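Local structure of putative malic enzyme ((S)-malate:NAD+ oxidoreductase (decarboxylating)) (Streptococcus pyogenes, 2A9F) at residues G166-V171 against L201-K206. The protein probably catalyses the NAD-dependent oxidative decarboxylation of (S)-malate, with the help of a bound divalent metal ion such as magnesium or manganese. Residues are numbered along the deposited sequence; the frame is centred on the assembly and turned at random.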
loop_
_atom_site.group_PDB
_atom_site.type_symbol
_atom_site.label_atom_id
_atom_site.label_comp_id
_atom_site.label_asym_id
_atom_site.label_seq_id
_atom_site.Cartn_x
_atom_site.Cartn_y
_atom_site.Cartn_z
ATOM N N GLY A 166 7.609 -5.894 20.376
ATOM C CA GLY A 166 6.473 -5.166 20.918
ATOM C C GLY A 166 6.197 -5.401 22.392
ATOM O O GLY A 166 6.335 -4.491 23.207
ATOM N N THR A 167 5.792 -6.616 22.743
ATOM C CA THR A 167 5.502 -6.920 24.131
ATOM C C THR A 167 6.770 -6.805 24.951
ATOM O O THR A 167 6.723 -6.506 26.139
ATOM C CB THR A 167 4.931 -8.334 24.293
ATOM O OG1 THR A 167 5.841 -9.289 23.729
ATOM C CG2 THR A 167 3.583 -8.429 23.604
ATOM N N ALA A 168 7.905 -7.049 24.304
ATOM C CA ALA A 168 9.199 -6.965 24.961
ATOM C C ALA A 168 9.352 -5.578 25.563
ATOM O O ALA A 168 9.714 -5.432 26.734
ATOM C CB ALA A 168 10.314 -7.221 23.961
ATOM N N ILE A 169 9.061 -4.567 24.753
ATOM C CA ILE A 169 9.160 -3.172 25.176
ATOM C C ILE A 169 8.162 -2.846 26.274
ATOM O O ILE A 169 8.398 -1.957 27.088
ATOM C CB ILE A 169 8.889 -2.210 24.014
ATOM C CG1 ILE A 169 9.802 -2.534 22.843
ATOM C CG2 ILE A 169 9.124 -0.794 24.461
ATOM C CD1 ILE A 169 9.269 -2.045 21.530
ATOM N N VAL A 170 7.037 -3.549 26.293
ATOM C CA VAL A 170 6.043 -3.286 27.313
ATOM C C VAL A 170 6.401 -4.048 28.575
ATOM O O VAL A 170 6.057 -3.640 29.686
ATOM C CB VAL A 170 4.634 -3.674 26.833
ATOM C CG1 VAL A 170 3.610 -3.404 27.928
ATOM C CG2 VAL A 170 4.294 -2.882 25.586
ATOM N N VAL A 171 7.101 -5.164 28.401
ATOM C CA VAL A 171 7.524 -5.953 29.543
ATOM C C VAL A 171 8.652 -5.187 30.220
ATOM O O VAL A 171 8.742 -5.139 31.447
ATOM C CB VAL A 171 8.009 -7.339 29.115
ATOM C CG1 VAL A 171 8.670 -8.056 30.303
ATOM C CG2 VAL A 171 6.813 -8.158 28.604
ATOM N N LEU A 201 16.368 -14.115 23.740
ATOM C CA LEU A 201 17.676 -13.506 23.633
ATOM C C LEU A 201 17.575 -11.994 23.465
ATOM O O LEU A 201 18.335 -11.242 24.088
ATOM C CB LEU A 201 18.445 -14.112 22.462
ATOM C CG LEU A 201 19.345 -15.329 22.729
ATOM C CD1 LEU A 201 18.712 -16.313 23.700
ATOM C CD2 LEU A 201 19.628 -16.003 21.393
ATOM N N SER A 202 16.640 -11.537 22.633
ATOM C CA SER A 202 16.486 -10.104 22.425
ATOM C C SER A 202 16.172 -9.447 23.758
ATOM O O SER A 202 16.920 -8.574 24.201
ATOM C CB SER A 202 15.388 -9.801 21.389
ATOM O OG SER A 202 14.131 -10.316 21.773
ATOM N N ILE A 203 15.088 -9.878 24.404
ATOM C CA ILE A 203 14.719 -9.314 25.701
ATOM C C ILE A 203 15.968 -9.198 26.577
ATOM O O ILE A 203 16.202 -8.173 27.225
ATOM C CB ILE A 203 13.674 -10.196 26.457
ATOM C CG1 ILE A 203 12.262 -9.936 25.924
ATOM C CG2 ILE A 203 13.689 -9.864 27.956
ATOM C CD1 ILE A 203 12.028 -10.363 24.476
ATOM N N THR A 204 16.768 -10.258 26.575
ATOM C CA THR A 204 17.983 -10.298 27.368
ATOM C C THR A 204 18.944 -9.185 26.953
ATOM O O THR A 204 19.466 -8.470 27.817
ATOM C CB THR A 204 18.674 -11.695 27.268
ATOM O OG1 THR A 204 17.741 -12.710 27.661
ATOM C CG2 THR A 204 19.898 -11.769 28.189
ATOM N N ARG A 205 19.179 -9.022 25.652
ATOM C CA ARG A 205 20.074 -7.951 25.210
ATOM C C ARG A 205 19.509 -6.624 25.690
ATOM O O ARG A 205 20.235 -5.775 26.216
ATOM C CB ARG A 205 20.205 -7.908 23.689
ATOM C CG ARG A 205 21.183 -8.900 23.102
ATOM C CD ARG A 205 20.772 -10.305 23.447
ATOM N NE ARG A 205 21.512 -11.303 22.680
ATOM C CZ ARG A 205 21.295 -11.566 21.394
ATOM N NH1 ARG A 205 20.355 -10.904 20.724
ATOM N NH2 ARG A 205 22.017 -12.499 20.787
ATOM N N LYS A 206 18.205 -6.453 25.510
ATOM C CA LYS A 206 17.546 -5.232 25.938
ATOM C C LYS A 206 17.764 -5.001 27.423
ATOM O O LYS A 206 18.170 -3.909 27.823
ATOM C CB LYS A 206 16.054 -5.287 25.617
ATOM C CG LYS A 206 15.762 -5.113 24.140
ATOM C CD LYS A 206 14.290 -5.299 23.836
ATOM C CE LYS A 206 14.064 -5.266 22.341
ATOM N NZ LYS A 206 14.940 -6.257 21.643
#
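Ala168 and Ile203 bring two helices together, with their CA atoms 6.0 Å apart, the nearest such pair between 166-171 and 201-206. No hydrogen bond crosses the gap, and the contact is small and apolar. Ala168 points its methyl group toward the second helix. This CB meets Ile203 CD1 at 3.6 Å and Ile203 CG1 at 3.9 Å. The bond from CA to CB of Ile203 does not itself aim at Ala168; the outer end of the side chain does the touching. CG1 stands anti to the carbonyl carbon (chi1 -80°), and the ethyl arm then carries CD1 against the alanine. Lys206, one turn further along, is a looser neighbour. The aliphatic part of its side chain runs past the same methyl, and Lys206 CD comes to 4.4 Å from Ala168 CB. The chain is extended as far as CE, and the bend at chi4 (54°) turns NZ aside, which makes CD and CE the nearest atoms to Ala168 CB. The methyl of Ala168 packs on Ile203, with Lys206 from the next turn close beside it.

Within the NAD-binding region, helix 162-180 carries Ala168 and helix 198-210 carries Ile203 and Lys206. A GxGxxG pattern that ends at Gly200 runs into the start of helix 198-210, consistent with a Rossmann-type dinucleotide fold. Thr204 of this helix packs on Val215 and Val217 of strand 214-219. Helix 342-354 touches both helices, through Ile169 on Ala348 and Ala349 and through Lys206 on Gln345.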